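Local coordinates for ribonucleoside-diphosphate reductase (Pseudomonas aeruginosa, PDB 5IM3), which probably reduces ribonucleoside diphosphates to the deoxyribonucleotide precursors of DNA synthesis, under allosteric control by bound dATP, at residues A[492-495]-A[499-502]; A[663-668]-A[682-687]. One frame throughout, in Å; residues are numbered along the deposited sequence.

How the interactions relate
Followed from the N terminus, the chain reaches interaction 1 first, where helix 489-496 turns through three residues into strand 500-504, half of a two-stranded antiparallel sheet with strand 539-543. That loop is closed before interaction 2 opens, so the two are in series and neither encloses nor crosses the other. In interaction 2, strand 659-663 of the large mixed sheet hands over to helix 665-672, which packs on the start of helix 679-707 and so closes the 13 residues 669-681. Both contacts belong to the barrel domain and lie away from the nucleotide sites; the centres of interaction 1 and interaction 2 are about 36 Å apart, and the nearest atoms of interaction 1 and interaction 2 about 20 Å.

Interaction 1: residues A[492-495]-A[499-502]; sequences MKRV and GSWT
Arg494 meets Gly499 and Ser500 with both its backbone and its side chain, and the side chain wraps round one carbonyl oxygen. Its CB lies 3.6 Å from Ser500 O. CG, placed beside the backbone N and anti to the carbonyl carbon (chi1 -62°), approaches the same oxygen and also meets the Trp501 ring obliquely, at 4.3 Å from CE3. A bend at chi2 (-74°) folds the chain back, bringing CD to 3.3 Å from Ser500 O and within 4.2 Å of Gly499 CA. At the tip, NH1 donates to Ser500 O over 2.8 Å; the oxygen lies in the guanidinium plane, whereas the donor stands 50° above the carbonyl plane. This is a tight helix-to-strand connection: Arg494 O, near the end of helix 489-496, accepts a bond from Gly499 N at 2.6 Å, just before strand 500-504 begins. That strand pairs with strand 539-543 through backbone hydrogen bonds between Trp501 and Val542. NH1 also forms a salt bridge with Glu528 of helix 517-532, which probably helps fix the guanidinium's rotation. The indole of Trp501 stacks on Tyr524 and meets Phe491 edge-to-face, while its NE1 bonds to Thr456 O.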
loop_
_atom_site.group_PDB
_atom_site.type_symbol
_atom_site.label_atom_id
_atom_site.label_comp_id
_atom_site.label_asym_id
_atom_site.label_seq_id
_atom_site.Cartn_x
_atom_site.Cartn_y
_atom_site.Cartn_z
ATOM N N MET A 492 -26.163 13.115 17.369
ATOM C CA MET A 492 -24.927 13.849 17.612
ATOM C C MET A 492 -24.562 13.835 19.091
ATOM O O MET A 492 -23.381 13.740 19.444
ATOM C CB MET A 492 -25.062 15.285 17.109
ATOM C CG MET A 492 -25.366 15.408 15.621
ATOM S SD MET A 492 -24.116 14.663 14.560
ATOM C CE MET A 492 -22.652 15.583 15.043
ATOM N N LYS A 493 -25.562 13.936 19.972
ATOM C CA LYS A 493 -25.296 13.811 21.402
ATOM C C LYS A 493 -24.631 12.477 21.721
ATOM O O LYS A 493 -23.694 12.418 22.525
ATOM C CB LYS A 493 -26.593 13.960 22.198
ATOM C CG LYS A 493 -27.161 15.370 22.240
ATOM C CD LYS A 493 -28.387 15.425 23.142
ATOM C CE LYS A 493 -28.948 16.833 23.267
ATOM N NZ LYS A 493 -30.135 16.880 24.169
ATOM N N ARG A 494 -25.107 11.395 21.101
ATOM C CA ARG A 494 -24.518 10.083 21.347
ATOM C C ARG A 494 -23.114 9.983 20.761
ATOM O O ARG A 494 -22.270 9.259 21.300
ATOM C CB ARG A 494 -25.421 8.989 20.772
ATOM C CG ARG A 494 -26.807 8.925 21.406
ATOM C CD ARG A 494 -26.770 8.316 22.803
ATOM N NE ARG A 494 -28.082 8.341 23.451
ATOM C CZ ARG A 494 -29.032 7.429 23.268
ATOM N NH1 ARG A 494 -28.833 6.405 22.447
ATOM N NH2 ARG A 494 -30.189 7.541 23.905
ATOM N N VAL A 495 -22.842 10.700 19.670
ATOM C CA VAL A 495 -21.484 10.754 19.137
ATOM C C VAL A 495 -20.565 11.475 20.116
ATOM O O VAL A 495 -19.499 10.969 20.486
ATOM C CB VAL A 495 -21.479 11.433 17.754
ATOM C CG1 VAL A 495 -20.049 11.656 17.265
ATOM C CG2 VAL A 495 -22.264 10.600 16.744
ATOM N N GLY A 499 -21.950 7.252 22.977
ATOM C CA GLY A 499 -23.088 6.431 23.328
ATOM C C GLY A 499 -23.501 5.497 22.204
ATOM O O GLY A 499 -22.923 5.475 21.118
ATOM N N SER A 500 -24.534 4.710 22.488
ATOM C CA SER A 500 -25.072 3.765 21.526
ATOM C C SER A 500 -26.191 4.417 20.714
ATOM O O SER A 500 -26.588 5.561 20.954
ATOM C CB SER A 500 -25.574 2.514 22.241
ATOM O OG SER A 500 -26.627 2.841 23.133
ATOM N N TRP A 501 -26.715 3.673 19.743
ATOM C CA TRP A 501 -27.719 4.194 18.825
ATOM C C TRP A 501 -28.484 3.015 18.245
ATOM O O TRP A 501 -27.869 2.073 17.733
ATOM C CB TRP A 501 -27.055 5.023 17.716
ATOM C CG TRP A 501 -28.002 5.655 16.742
ATOM C CD1 TRP A 501 -28.163 5.330 15.427
ATOM C CD2 TRP A 501 -28.913 6.732 17.003
ATOM N NE1 TRP A 501 -29.117 6.135 14.853
ATOM C CE2 TRP A 501 -29.593 7.004 15.799
ATOM C CE3 TRP A 501 -29.221 7.490 18.135
ATOM C CZ2 TRP A 501 -30.562 8.002 15.696
ATOM C CZ3 TRP A 501 -30.185 8.484 18.031
ATOM C CH2 TRP A 501 -30.843 8.728 16.821
ATOM N N THR A 502 -29.809 3.063 18.330
ATOM C CA THR A 502 -30.663 1.955 17.920
ATOM C C THR A 502 -31.400 2.309 16.635
ATOM O O THR A 502 -31.976 3.395 16.519
ATOM C CB THR A 502 -31.668 1.600 19.019
ATOM O OG1 THR A 502 -30.964 1.276 20.225
ATOM C CG2 THR A 502 -32.522 0.409 18.602
#

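Interaction 2: residues A[663-668]-A[682-687]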
loop_
_atom_site.group_PDB
_atom_site.type_symbol
_atom_site.label_atom_id
_atom_site.label_comp_id
_atom_site.label_asym_id
_atom_site.label_seq_id
_atom_site.Cartn_x
_atom_site.Cartn_y
_atom_site.Cartn_z
ATOM N N MET A 663 -25.835 37.379 -2.717
ATOM C CA MET A 663 -24.708 36.981 -3.548
ATOM C C MET A 663 -23.717 38.133 -3.610
ATOM O O MET A 663 -24.018 39.265 -3.219
ATOM C CB MET A 663 -25.157 36.556 -4.954
ATOM C CG MET A 663 -25.973 37.589 -5.711
ATOM S SD MET A 663 -26.352 37.041 -7.390
ATOM C CE MET A 663 -27.339 38.410 -7.980
ATOM N N GLY A 664 -22.518 37.828 -4.103
ATOM C CA GLY A 664 -21.443 38.797 -4.109
ATOM C C GLY A 664 -20.785 39.004 -2.765
ATOM O O GLY A 664 -20.143 40.037 -2.555
ATOM N N PHE A 665 -20.919 38.045 -1.846
ATOM C CA PHE A 665 -20.363 38.213 -0.506
ATOM C C PHE A 665 -18.843 38.305 -0.553
ATOM O O PHE A 665 -18.244 39.207 0.043
ATOM C CB PHE A 665 -20.802 37.057 0.393
ATOM C CG PHE A 665 -20.369 37.206 1.824
ATOM C CD1 PHE A 665 -21.138 37.927 2.723
ATOM C CD2 PHE A 665 -19.188 36.634 2.268
ATOM C CE1 PHE A 665 -20.742 38.069 4.038
ATOM C CE2 PHE A 665 -18.784 36.776 3.581
ATOM C CZ PHE A 665 -19.565 37.493 4.467
ATOM N N GLN A 666 -18.199 37.373 -1.256
ATOM C CA GLN A 666 -16.744 37.405 -1.361
ATOM C C GLN A 666 -16.278 38.706 -1.998
ATOM O O GLN A 666 -15.310 39.322 -1.537
ATOM C CB GLN A 666 -16.253 36.196 -2.160
ATOM C CG GLN A 666 -14.772 36.219 -2.529
ATOM C CD GLN A 666 -13.858 36.012 -1.336
ATOM O OE1 GLN A 666 -13.356 34.912 -1.111
ATOM N NE2 GLN A 666 -13.633 37.070 -0.570
ATOM N N ASP A 667 -16.964 39.150 -3.054
ATOM C CA ASP A 667 -16.608 40.412 -3.691
ATOM C C ASP A 667 -16.865 41.595 -2.765
ATOM O O ASP A 667 -16.129 42.586 -2.808
ATOM C CB ASP A 667 -17.383 40.572 -4.997
ATOM C CG ASP A 667 -16.934 39.590 -6.066
ATOM O OD1 ASP A 667 -16.054 38.752 -5.774
ATOM O OD2 ASP A 667 -17.468 39.648 -7.194
ATOM N N ALA A 668 -17.894 41.512 -1.921
ATOM C CA ALA A 668 -18.120 42.569 -0.942
ATOM C C ALA A 668 -16.987 42.626 0.074
ATOM O O ALA A 668 -16.622 43.710 0.542
ATOM C CB ALA A 668 -19.462 42.362 -0.241
ATOM N N ILE A 682 -16.133 37.520 9.683
ATOM C CA ILE A 682 -17.186 36.935 10.505
ATOM C C ILE A 682 -18.104 38.027 11.040
ATOM O O ILE A 682 -19.325 37.847 11.129
ATOM C CB ILE A 682 -16.556 36.103 11.638
ATOM C CG1 ILE A 682 -15.984 34.804 11.063
ATOM C CG2 ILE A 682 -17.569 35.818 12.739
ATOM C CD1 ILE A 682 -15.276 33.928 12.079
ATOM N N ALA A 683 -17.531 39.177 11.400
ATOM C CA ALA A 683 -18.335 40.292 11.886
ATOM C C ALA A 683 -19.219 40.857 10.780
ATOM O O ALA A 683 -20.405 41.132 10.997
ATOM C CB ALA A 683 -17.426 41.380 12.456
ATOM N N PHE A 684 -18.656 41.046 9.583
ATOM C CA PHE A 684 -19.449 41.562 8.472
ATOM C C PHE A 684 -20.562 40.592 8.085
ATOM O O PHE A 684 -21.669 41.015 7.734
ATOM C CB PHE A 684 -18.551 41.851 7.269
ATOM C CG PHE A 684 -19.312 42.204 6.026
ATOM C CD1 PHE A 684 -19.988 43.411 5.931
ATOM C CD2 PHE A 684 -19.357 41.329 4.954
ATOM C CE1 PHE A 684 -20.697 43.737 4.788
ATOM C CE2 PHE A 684 -20.062 41.649 3.807
ATOM C CZ PHE A 684 -20.734 42.853 3.724
ATOM N N ALA A 685 -20.284 39.286 8.135
ATOM C CA ALA A 685 -21.312 38.299 7.809
ATOM C C ALA A 685 -22.458 38.353 8.809
ATOM O O ALA A 685 -23.629 38.204 8.437
ATOM C CB ALA A 685 -20.706 36.896 7.781
ATOM N N ASP A 686 -22.136 38.560 10.087
ATOM C CA ASP A 686 -23.165 38.659 11.117
ATOM C C ASP A 686 -24.032 39.893 10.908
ATOM O O ASP A 686 -25.263 39.797 10.835
ATOM C CB ASP A 686 -22.500 38.693 12.496
ATOM C CG ASP A 686 -23.497 38.577 13.635
ATOM O OD1 ASP A 686 -24.651 39.027 13.479
ATOM O OD2 ASP A 686 -23.119 38.036 14.696
ATOM N N GLN A 687 -23.401 41.066 10.800
ATOM C CA GLN A 687 -24.144 42.321 10.790
ATOM C C GLN A 687 -24.869 42.550 9.470
ATOM O O GLN A 687 -25.959 43.133 9.461
ATOM C CB GLN A 687 -23.196 43.479 11.081
ATOM C CG GLN A 687 -22.500 43.363 12.423
ATOM C CD GLN A 687 -21.421 44.405 12.612
ATOM O OE1 GLN A 687 -20.340 44.109 13.122
ATOM N NE2 GLN A 687 -21.704 45.636 12.200
#
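Two phenylalanines, Phe665 and Phe684, reach past each other in opposite directions and meet obliquely, with ring planes at 31° and centroids 5.5 Å apart. The touching corner of Phe665 is CE1, which lies 3.7 Å from both CE2 and CD2 of Phe684. The next atom round that ring, CZ, presses on the methyl of Ala685 at 3.6 Å. From the first helix Ala668 adds its CB, 4.2 Å from Phe684 CE2, so that the Phe684 ring meets Phe665 and Ala668, about one helical turn apart. Both phenylalanines have CG anti to the backbone N (chi1 -175° in Phe665, 172° in Phe684), which extends each ring toward the other helix; the nearest CA atoms, those of Phe665 and Ala685, are 8.4 Å apart. The contact is apolar helix-to-helix packing in the barrel domain, joining the first turn of helix 665-672 to helix 679-707. Gly664 is the N-cap of the shorter helix: its O accepts from Ala668 N at 2.8 Å, in the turn that carries Phe665. Just before it, Met663 bonds through its backbone to Ile607 and Leu609, tying this helix start to the mixed sheet. Further out, Arg866 makes a cation-pi contact with Phe665 and touches Ala685, while Asp686 bridges to Lys868 and bonds Trp869, joining helix 679-707 to the chain that follows helix 856-866.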